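Local coordinates for protein 4-amino-4-deoxy-L-arabinose transferase or related glycosyltransferases of PMT family (Cupriavidus metallidurans, PDB 5EZM) that probably transfers 4-amino-4-deoxy-L-arabinose from a polyprenyl-phosphate carrier to lipid A, acting as a zinc-binding membrane glycosyltransferase of the GT-C fold, at residues 112-117 against 156-161; 149-154 against 163-168; 67-72 against 91-96. All blocks are in the same frame, centred on the assembly; numbering follows the deposited sequence.

Contact 1: 112-117 against 156-161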
loop_
_atom_site.group_PDB
_atom_site.type_symbol
_atom_site.label_atom_id
_atom_site.label_comp_id
_atom_site.label_asym_id
_atom_site.label_seq_id
_atom_site.Cartn_x
_atom_site.Cartn_y
_atom_site.Cartn_z
ATOM N N LEU A 112 -1.338 -3.928 9.350
ATOM C CA LEU A 112 -0.363 -3.453 10.326
ATOM C C LEU A 112 0.980 -3.146 9.670
ATOM O O LEU A 112 1.642 -2.161 10.027
ATOM C CB LEU A 112 -0.206 -4.491 11.435
ATOM C CG LEU A 112 0.302 -3.971 12.776
ATOM C CD1 LEU A 112 -0.663 -2.939 13.336
ATOM C CD2 LEU A 112 0.486 -5.123 13.751
ATOM N N ALA A 113 1.395 -3.973 8.706
ATOM C CA ALA A 113 2.679 -3.765 8.046
ATOM C C ALA A 113 2.730 -2.414 7.343
ATOM O O ALA A 113 3.744 -1.708 7.410
ATOM C CB ALA A 113 2.946 -4.896 7.055
ATOM N N VAL A 114 1.643 -2.028 6.672
ATOM C CA VAL A 114 1.666 -0.767 5.938
ATOM C C VAL A 114 1.581 0.421 6.888
ATOM O O VAL A 114 2.177 1.474 6.625
ATOM C CB VAL A 114 0.548 -0.740 4.878
ATOM C CG1 VAL A 114 0.799 -1.812 3.838
ATOM C CG2 VAL A 114 -0.810 -0.937 5.514
ATOM N N ALA A 115 0.862 0.284 8.006
ATOM C CA ALA A 115 0.791 1.384 8.963
ATOM C C ALA A 115 2.147 1.625 9.608
ATOM O O ALA A 115 2.620 2.770 9.686
ATOM C CB ALA A 115 -0.268 1.095 10.027
ATOM N N LEU A 116 2.797 0.550 10.065
ATOM C CA LEU A 116 4.136 0.693 10.621
ATOM C C LEU A 116 5.120 1.196 9.572
ATOM O O LEU A 116 6.038 1.956 9.900
ATOM C CB LEU A 116 4.611 -0.633 11.215
ATOM C CG LEU A 116 3.762 -1.189 12.362
ATOM C CD1 LEU A 116 4.371 -2.476 12.895
ATOM C CD2 LEU A 116 3.606 -0.165 13.475
ATOM N N SER A 117 4.941 0.797 8.309
ATOM C CA SER A 117 5.792 1.334 7.254
ATOM C C SER A 117 5.601 2.835 7.109
ATOM O O SER A 117 6.575 3.577 6.936
ATOM C CB SER A 117 5.505 0.630 5.930
ATOM O OG SER A 117 5.964 -0.707 5.964
ATOM N N HIS A 156 -2.571 3.296 5.095
ATOM C CA HIS A 156 -3.709 2.612 5.695
ATOM C C HIS A 156 -4.389 1.642 4.735
ATOM O O HIS A 156 -5.522 1.215 4.991
ATOM C CB HIS A 156 -4.721 3.629 6.218
ATOM C CG HIS A 156 -4.278 4.325 7.463
ATOM N ND1 HIS A 156 -3.160 5.128 7.506
ATOM C CD2 HIS A 156 -4.791 4.326 8.715
ATOM C CE1 HIS A 156 -3.007 5.602 8.729
ATOM N NE2 HIS A 156 -3.985 5.131 9.482
ATOM N N PHE A 157 -3.722 1.275 3.644
ATOM C CA PHE A 157 -4.292 0.394 2.632
ATOM C C PHE A 157 -3.343 -0.774 2.422
ATOM O O PHE A 157 -2.205 -0.577 1.986
ATOM C CB PHE A 157 -4.528 1.151 1.323
ATOM C CG PHE A 157 -5.311 0.375 0.311
ATOM C CD1 PHE A 157 -6.693 0.332 0.376
ATOM C CD2 PHE A 157 -4.667 -0.309 -0.708
ATOM C CE1 PHE A 157 -7.420 -0.384 -0.554
ATOM C CE2 PHE A 157 -5.388 -1.022 -1.644
ATOM C CZ PHE A 157 -6.768 -1.061 -1.566
ATOM N N ASN A 158 -3.811 -1.984 2.724
ATOM C CA ASN A 158 -2.936 -3.151 2.763
ATOM C C ASN A 158 -2.426 -3.532 1.378
ATOM O O ASN A 158 -3.063 -4.309 0.661
ATOM C CB ASN A 158 -3.655 -4.341 3.404
ATOM C CG ASN A 158 -2.746 -5.537 3.588
ATOM O OD1 ASN A 158 -1.523 -5.403 3.614
ATOM N ND2 ASN A 158 -3.340 -6.716 3.722
ATOM N N THR A 159 -1.267 -2.994 1.008
ATOM C CA THR A 159 -0.608 -3.328 -0.245
ATOM C C THR A 159 0.895 -3.293 -0.014
ATOM O O THR A 159 1.378 -2.667 0.931
ATOM C CB THR A 159 -1.008 -2.365 -1.371
ATOM O OG1 THR A 159 -0.469 -2.829 -2.613
ATOM C CG2 THR A 159 -0.477 -0.968 -1.092
ATOM N N LEU A 160 1.637 -3.979 -0.886
ATOM C CA LEU A 160 3.086 -4.055 -0.718
ATOM C C LEU A 160 3.779 -2.727 -0.987
ATOM O O LEU A 160 4.904 -2.522 -0.513
ATOM C CB LEU A 160 3.670 -5.129 -1.637
ATOM C CG LEU A 160 3.872 -6.518 -1.032
ATOM C CD1 LEU A 160 2.604 -7.006 -0.363
ATOM C CD2 LEU A 160 4.318 -7.492 -2.103
ATOM N N ASP A 161 3.126 -1.819 -1.714
ATOM C CA ASP A 161 3.786 -0.593 -2.146
ATOM C C ASP A 161 4.170 0.300 -0.971
ATOM O O ASP A 161 5.202 0.979 -1.024
ATOM C CB ASP A 161 2.884 0.160 -3.124
ATOM C CG ASP A 161 2.574 -0.654 -4.368
ATOM O OD1 ASP A 161 3.507 -1.280 -4.915
ATOM O OD2 ASP A 161 1.397 -0.679 -4.790
HETATM O O HOH W 1 -0.275 -4.514 6.244
#

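Contact 2: 149-154 against 163-168. With MPG ([(Z)-octadec-9-enyl] (2R)-2,3-bis(oxidanyl)propanoate), chain L.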
loop_
_atom_site.group_PDB
_atom_site.type_symbol
_atom_site.label_atom_id
_atom_site.label_comp_id
_atom_site.label_asym_id
_atom_site.label_seq_id
_atom_site.Cartn_x
_atom_site.Cartn_y
_atom_site.Cartn_z
ATOM N N PRO A 149 -1.826 12.865 1.091
ATOM C CA PRO A 149 -2.830 11.793 1.028
ATOM C C PRO A 149 -2.285 10.484 0.495
ATOM O O PRO A 149 -2.781 9.424 0.886
ATOM C CB PRO A 149 -3.901 12.377 0.099
ATOM C CG PRO A 149 -3.163 13.337 -0.750
ATOM C CD PRO A 149 -2.126 13.952 0.146
ATOM N N MET A 150 -1.285 10.515 -0.388
ATOM C CA MET A 150 -0.721 9.260 -0.875
ATOM C C MET A 150 -0.024 8.497 0.246
ATOM O O MET A 150 -0.152 7.270 0.340
ATOM C CB MET A 150 0.239 9.525 -2.033
ATOM C CG MET A 150 0.946 8.287 -2.554
ATOM S SD MET A 150 1.601 8.502 -4.226
ATOM C CE MET A 150 0.134 8.190 -5.203
ATOM N N TRP A 151 0.687 9.204 1.128
ATOM C CA TRP A 151 1.406 8.514 2.191
ATOM C C TRP A 151 0.459 7.998 3.270
ATOM O O TRP A 151 0.651 6.893 3.789
ATOM C CB TRP A 151 2.462 9.431 2.802
ATOM C CG TRP A 151 3.413 8.692 3.689
ATOM C CD1 TRP A 151 3.443 8.702 5.053
ATOM C CD2 TRP A 151 4.457 7.806 3.271
ATOM N NE1 TRP A 151 4.450 7.886 5.511
ATOM C CE2 TRP A 151 5.087 7.325 4.436
ATOM C CE3 TRP A 151 4.923 7.376 2.025
ATOM C CZ2 TRP A 151 6.157 6.437 4.391
ATOM C CZ3 TRP A 151 5.983 6.493 1.982
ATOM C CH2 TRP A 151 6.591 6.034 3.157
ATOM N N SER A 152 -0.567 8.777 3.626
ATOM C CA SER A 152 -1.487 8.353 4.681
ATOM C C SER A 152 -2.459 7.292 4.177
ATOM O O SER A 152 -2.643 6.251 4.821
ATOM C CB SER A 152 -2.253 9.558 5.231
ATOM O OG SER A 152 -3.222 10.020 4.303
ATOM N N VAL A 153 -3.093 7.550 3.032
ATOM C CA VAL A 153 -3.975 6.563 2.410
ATOM C C VAL A 153 -3.217 5.266 2.151
ATOM O O VAL A 153 -3.615 4.188 2.610
ATOM C CB VAL A 153 -4.588 7.125 1.114
ATOM C CG1 VAL A 153 -5.140 6.001 0.238
ATOM C CG2 VAL A 153 -5.682 8.126 1.438
ATOM N N ALA A 154 -2.104 5.356 1.415
ATOM C CA ALA A 154 -1.314 4.158 1.154
ATOM C C ALA A 154 -0.829 3.519 2.449
ATOM O O ALA A 154 -0.683 2.294 2.522
ATOM C CB ALA A 154 -0.133 4.493 0.241
ATOM N N THR A 163 4.828 -0.817 2.205
ATOM C CA THR A 163 5.941 -1.482 2.878
ATOM C C THR A 163 7.252 -1.193 2.157
ATOM O O THR A 163 8.244 -0.768 2.772
ATOM C CB THR A 163 5.689 -2.990 2.950
ATOM O OG1 THR A 163 4.311 -3.238 3.252
ATOM C CG2 THR A 163 6.550 -3.620 4.027
ATOM N N LEU A 164 7.264 -1.401 0.835
ATOM C CA LEU A 164 8.440 -1.061 0.043
ATOM C C LEU A 164 8.784 0.418 0.165
ATOM O O LEU A 164 9.965 0.783 0.166
ATOM C CB LEU A 164 8.213 -1.439 -1.419
ATOM C CG LEU A 164 9.392 -1.178 -2.354
ATOM C CD1 LEU A 164 10.582 -2.028 -1.945
ATOM C CD2 LEU A 164 9.007 -1.445 -3.799
ATOM N N ALA A 165 7.771 1.280 0.285
ATOM C CA ALA A 165 8.030 2.710 0.404
ATOM C C ALA A 165 8.697 3.042 1.733
ATOM O O ALA A 165 9.551 3.935 1.799
ATOM C CB ALA A 165 6.732 3.495 0.244
ATOM N N GLY A 166 8.320 2.339 2.801
ATOM C CA GLY A 166 8.925 2.604 4.094
ATOM C C GLY A 166 10.349 2.095 4.179
ATOM O O GLY A 166 11.239 2.792 4.683
ATOM N N VAL A 167 10.593 0.881 3.677
ATOM C CA VAL A 167 11.956 0.360 3.738
ATOM C C VAL A 167 12.875 1.139 2.800
ATOM O O VAL A 167 14.040 1.402 3.127
ATOM C CB VAL A 167 11.971 -1.152 3.445
ATOM C CG1 VAL A 167 11.241 -1.898 4.545
ATOM C CG2 VAL A 167 11.336 -1.446 2.107
ATOM N N MET A 168 12.367 1.545 1.632
ATOM C CA MET A 168 13.183 2.362 0.741
ATOM C C MET A 168 13.391 3.760 1.307
ATOM O O MET A 168 14.446 4.369 1.084
ATOM C CB MET A 168 12.556 2.423 -0.652
ATOM C CG MET A 168 12.697 1.126 -1.436
ATOM S SD MET A 168 12.289 1.299 -3.185
ATOM C CE MET A 168 13.576 2.427 -3.721
HETATM C C5 MPG L . -8.464 15.331 -4.777
HETATM C C6 MPG L . -8.146 13.849 -5.043
HETATM C C7 MPG L . -7.089 13.267 -4.080
HETATM C C8 MPG L . -6.436 11.989 -4.663
HETATM C C9 MPG L . -5.463 11.285 -3.685
HETATM C C10 MPG L . -4.654 10.154 -4.381
HETATM C C11 MPG L . -4.170 9.084 -3.382
HETATM C C12 MPG L . -3.340 7.957 -4.086
HETATM C C13 MPG L . -2.934 6.831 -3.112
HETATM C C14 MPG L . -2.400 5.563 -3.851
HETATM C C15 MPG L . -2.263 4.333 -2.898
HETATM C C16 MPG L . -1.361 3.215 -3.491
#

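Contact 3: 67-72 against 91-96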
loop_
_atom_site.group_PDB
_atom_site.type_symbol
_atom_site.label_atom_id
_atom_site.label_comp_id
_atom_site.label_asym_id
_atom_site.label_seq_id
_atom_site.Cartn_x
_atom_site.Cartn_y
_atom_site.Cartn_z
ATOM N N ARG A 67 -2.620 -15.081 6.101
ATOM C CA ARG A 67 -3.387 -16.010 6.925
ATOM C C ARG A 67 -2.933 -17.448 6.699
ATOM O O ARG A 67 -2.715 -18.199 7.654
ATOM C CB ARG A 67 -4.883 -15.877 6.640
ATOM C CG ARG A 67 -5.743 -16.737 7.561
ATOM C CD ARG A 67 -7.176 -16.857 7.066
ATOM N NE ARG A 67 -7.281 -17.702 5.879
ATOM C CZ ARG A 67 -7.358 -19.027 5.915
ATOM N NH1 ARG A 67 -7.456 -19.718 4.788
ATOM N NH2 ARG A 67 -7.335 -19.663 7.078
ATOM N N GLU A 68 -2.783 -17.846 5.433
ATOM C CA GLU A 68 -2.406 -19.223 5.132
ATOM C C GLU A 68 -1.005 -19.532 5.635
ATOM O O GLU A 68 -0.753 -20.625 6.155
ATOM C CB GLU A 68 -2.514 -19.480 3.629
ATOM C CG GLU A 68 -3.949 -19.521 3.130
ATOM C CD GLU A 68 -4.045 -19.665 1.628
ATOM O OE1 GLU A 68 -3.263 -20.451 1.048
ATOM O OE2 GLU A 68 -4.900 -18.985 1.026
ATOM N N MET A 69 -0.079 -18.582 5.485
ATOM C CA MET A 69 1.250 -18.761 6.059
ATOM C C MET A 69 1.164 -18.925 7.571
ATOM O O MET A 69 1.831 -19.790 8.152
ATOM C CB MET A 69 2.135 -17.573 5.686
ATOM C CG MET A 69 3.574 -17.683 6.145
ATOM S SD MET A 69 4.561 -16.280 5.586
ATOM C CE MET A 69 4.454 -16.441 3.807
ATOM N N PHE A 70 0.315 -18.119 8.213
ATOM C CA PHE A 70 0.124 -18.184 9.657
ATOM C C PHE A 70 -0.420 -19.540 10.088
ATOM O O PHE A 70 0.006 -20.096 11.107
ATOM C CB PHE A 70 -0.816 -17.054 10.077
ATOM C CG PHE A 70 -1.239 -17.089 11.517
ATOM C CD1 PHE A 70 -0.302 -17.086 12.535
ATOM C CD2 PHE A 70 -2.582 -17.071 11.849
ATOM C CE1 PHE A 70 -0.697 -17.095 13.861
ATOM C CE2 PHE A 70 -2.983 -17.077 13.169
ATOM C CZ PHE A 70 -2.039 -17.089 14.178
ATOM N N ALA A 71 -1.357 -20.095 9.319
ATOM C CA ALA A 71 -1.964 -21.369 9.670
ATOM C C ALA A 71 -1.083 -22.558 9.322
ATOM O O ALA A 71 -1.260 -23.630 9.909
ATOM C CB ALA A 71 -3.317 -21.520 8.972
ATOM N N SER A 72 -0.146 -22.400 8.389
ATOM C CA SER A 72 0.694 -23.512 7.965
ATOM C C SER A 72 2.069 -23.512 8.611
ATOM O O SER A 72 2.640 -24.586 8.818
ATOM C CB SER A 72 0.869 -23.501 6.444
ATOM O OG SER A 72 1.695 -22.426 6.037
ATOM N N PHE A 91 8.510 -10.576 2.642
ATOM C CA PHE A 91 8.727 -9.813 3.872
ATOM C C PHE A 91 7.427 -9.214 4.402
ATOM O O PHE A 91 7.143 -9.278 5.606
ATOM C CB PHE A 91 9.767 -8.716 3.655
ATOM C CG PHE A 91 9.944 -7.814 4.847
ATOM C CD1 PHE A 91 10.546 -8.283 6.004
ATOM C CD2 PHE A 91 9.498 -6.503 4.816
ATOM C CE1 PHE A 91 10.705 -7.460 7.108
ATOM C CE2 PHE A 91 9.656 -5.678 5.916
ATOM C CZ PHE A 91 10.262 -6.157 7.063
ATOM N N HIS A 92 6.624 -8.618 3.517
ATOM C CA HIS A 92 5.322 -8.102 3.930
ATOM C C HIS A 92 4.504 -9.185 4.620
ATOM O O HIS A 92 3.877 -8.941 5.661
ATOM C CB HIS A 92 4.575 -7.548 2.714
ATOM C CG HIS A 92 3.211 -7.014 3.025
ATOM N ND1 HIS A 92 2.950 -5.666 3.146
ATOM C CD2 HIS A 92 2.030 -7.646 3.230
ATOM C CE1 HIS A 92 1.669 -5.490 3.416
ATOM N NE2 HIS A 92 1.088 -6.676 3.474
ATOM N N MET A 93 4.525 -10.401 4.069
ATOM C CA MET A 93 3.782 -11.497 4.679
ATOM C C MET A 93 4.386 -11.898 6.017
ATOM O O MET A 93 3.652 -12.198 6.962
ATOM C CB MET A 93 3.722 -12.689 3.725
ATOM C CG MET A 93 2.675 -12.529 2.632
ATOM S SD MET A 93 3.103 -11.283 1.395
ATOM C CE MET A 93 4.164 -12.235 0.312
ATOM N N TRP A 94 5.718 -11.911 6.120
ATOM C CA TRP A 94 6.360 -12.191 7.401
ATOM C C TRP A 94 5.869 -11.229 8.476
ATOM O O TRP A 94 5.472 -11.649 9.574
ATOM C CB TRP A 94 7.878 -12.101 7.257
ATOM C CG TRP A 94 8.478 -13.199 6.452
ATOM C CD1 TRP A 94 7.870 -14.357 6.057
ATOM C CD2 TRP A 94 9.814 -13.250 5.937
ATOM N NE1 TRP A 94 8.748 -15.129 5.329
ATOM C CE2 TRP A 94 9.947 -14.471 5.240
ATOM C CE3 TRP A 94 10.911 -12.383 5.998
ATOM C CZ2 TRP A 94 11.132 -14.844 4.608
ATOM C CZ3 TRP A 94 12.090 -12.758 5.368
ATOM C CH2 TRP A 94 12.189 -13.977 4.682
ATOM N N VAL A 95 5.876 -9.930 8.168
ATOM C CA VAL A 95 5.438 -8.935 9.144
ATOM C C VAL A 95 3.975 -9.155 9.502
ATOM O O VAL A 95 3.605 -9.193 10.684
ATOM C CB VAL A 95 5.681 -7.512 8.611
ATOM C CG1 VAL A 95 5.175 -6.484 9.612
ATOM C CG2 VAL A 95 7.162 -7.301 8.322
ATOM N N THR A 96 3.122 -9.324 8.485
ATOM C CA THR A 96 1.703 -9.529 8.752
ATOM C C THR A 96 1.479 -10.763 9.614
ATOM O O THR A 96 0.596 -10.769 10.477
ATOM C CB THR A 96 0.920 -9.647 7.441
ATOM O OG1 THR A 96 1.171 -8.500 6.615
ATOM C CG2 THR A 96 -0.579 -9.740 7.725
#

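Contact 1: 112-117 against 156-161
Val114 carries the contact, setting its branched side chain against the backbone of Phe157 to Thr159. Its CB already points at that strip of chain and lies 4.0 Å from Phe157 O. From there the two branches part. CG1 stands anti to its own carbonyl carbon and beside the backbone N, chi1 -64°, which carries it to the later part of the strip, where its nearest atom is Thr159 O at 3.1 Å. On the way it passes Asn158, with CG1 4.1 Å from Asn158 CA. CG2, wedged between the backbone N and the carbonyl carbon, takes the earlier part instead and lies 3.8 Å from Phe157 O. The evidence is thus of a methyl-on-backbone contact: no hydrogen bond runs directly between the segments, and the nearest CA atoms across them, Val114 CA and Asn158 CA, are 6.1 Å apart.

Residues 156-159 form the irregular connection between helix 149-155 and helix 160-178 of the GT-C membrane domain, and helix 112-133 lies against that connection. Phe157 turns its CB away from Val114, and its ring lines a bound MPG lipid. An alanine in place of Val114 loses CG1 and CG2, and would probably open a gap beside Thr159 O and let the 156-159 connection shift.

A water links Val114 and Asn158 by a polar route, accepting from Val114 N at 3.2 Å and lying 3.0 Å from Asn158 OD1. It can donate to this amide oxygen, although other acceptors compete for its protons. Asn158 OD1 also receives a weak hydrogen bond from His92 NE2, while Asn158 N is bound to Glu59 OE2. Further back along the connection, His156 O accepts from Arg52 NH2, and His156 ND1 bonds to Ser152 O.

Contact 2: 149-154 against 163-168
Apolar contact dominates between Trp151 and Ala165, where the six-membered ring of the indole meets a single methyl group. Ala165 CB lies 3.5 Å from Trp151 CZ3, approaching the ring obliquely. The indole bridges backbones set well apart, Trp151 CA and Ala165 CA being 9.0 Å from each other. Trp151 holds CG anti to its backbone N (chi1 -168°), and this swings the far end of the ring over to helix 160-178.

Contacts with backbone polar atoms complete the interface. Ala165 O sits at the ring edge, in its plane, 3.9 Å from Trp151 CH2, and Gly166 N is 4.1 Å from the same carbon. The indole's own polar atom is satisfied elsewhere: Trp151 NE1 bonds to Gly118 O on helix 112-133.

Lipid contact belongs to other side chains of helix 149-155. Met150 CE lies 3.7 Å from C12 of a bound MPG chain, and Val153 CG1 also approaches this tail.

With no hydrogen bond or charge pair between the two segments, their cohesion here probably rests on shape and dispersion, while the polar anchor that helps to hold the indole comes from a third helix.

Contact 3: 67-72 against 91-96
A Met-aromatic contact joins helix 58-72 to helix 91-103, where Met69 meets Trp94. The sulfur comes to the rim of the indole: Met69 SD is 3.9 Å from Trp94 CD1 and 4.9 Å from the centroid of the five-membered ring. Its direction lies 84° off the ring normal, so the approach is near the ring plane and not over a face.

Met69 runs out almost straight, with CG opposite its backbone N (chi1 -176°), as far as SD. Only the last torsion bends, turning the methyl toward Met93, where Met69 CE lies 3.8 Å from Met93 CB. The two methionine side chains cross at about a right angle, and the far end of Met93 leads away from Met69. Trp94 starts out pointing away, but its ring comes back to meet the sulfur; Trp94 NE1 is held by Trp75 O, which probably helps to fix the edge that Met69 touches.

Around this pair, Trp75 also packs on Met69 from the loop after helix 58-72, and Trp250 of helix 236-257 meets Trp94 edge-to-face. Glu68 of helix 58-72 accepts from the backbone N of Ala82 and Asn81, and so ties that helix to the turn between the short strands 79-80 and 83-84.

Overall arrangement
Contacts 1 and 2 are close neighbours, their centres 7 Å apart, and share helix 160-178; along the chain their segments alternate. Val114 CG1 of contact 1 lies 3.8 Å from Thr163 OG1 of contact 2. Contact 3 closes earlier in the sequence and lies about 14 Å from contact 1 and 20 Å from contact 2, centre to centre. His92 ties it to both: His92 ND1 probably hydrogen-bonds Thr163 OG1 at 2.8 Å, and the other ring nitrogen faces contact 1. The zinc site is near but separate, with the Met93 side chain about 9 Å from that of Glu87 and the Thr159 side chain about 12 Å from that of His270. The Met93 side chain is about 11 Å from the bound phosphocholine.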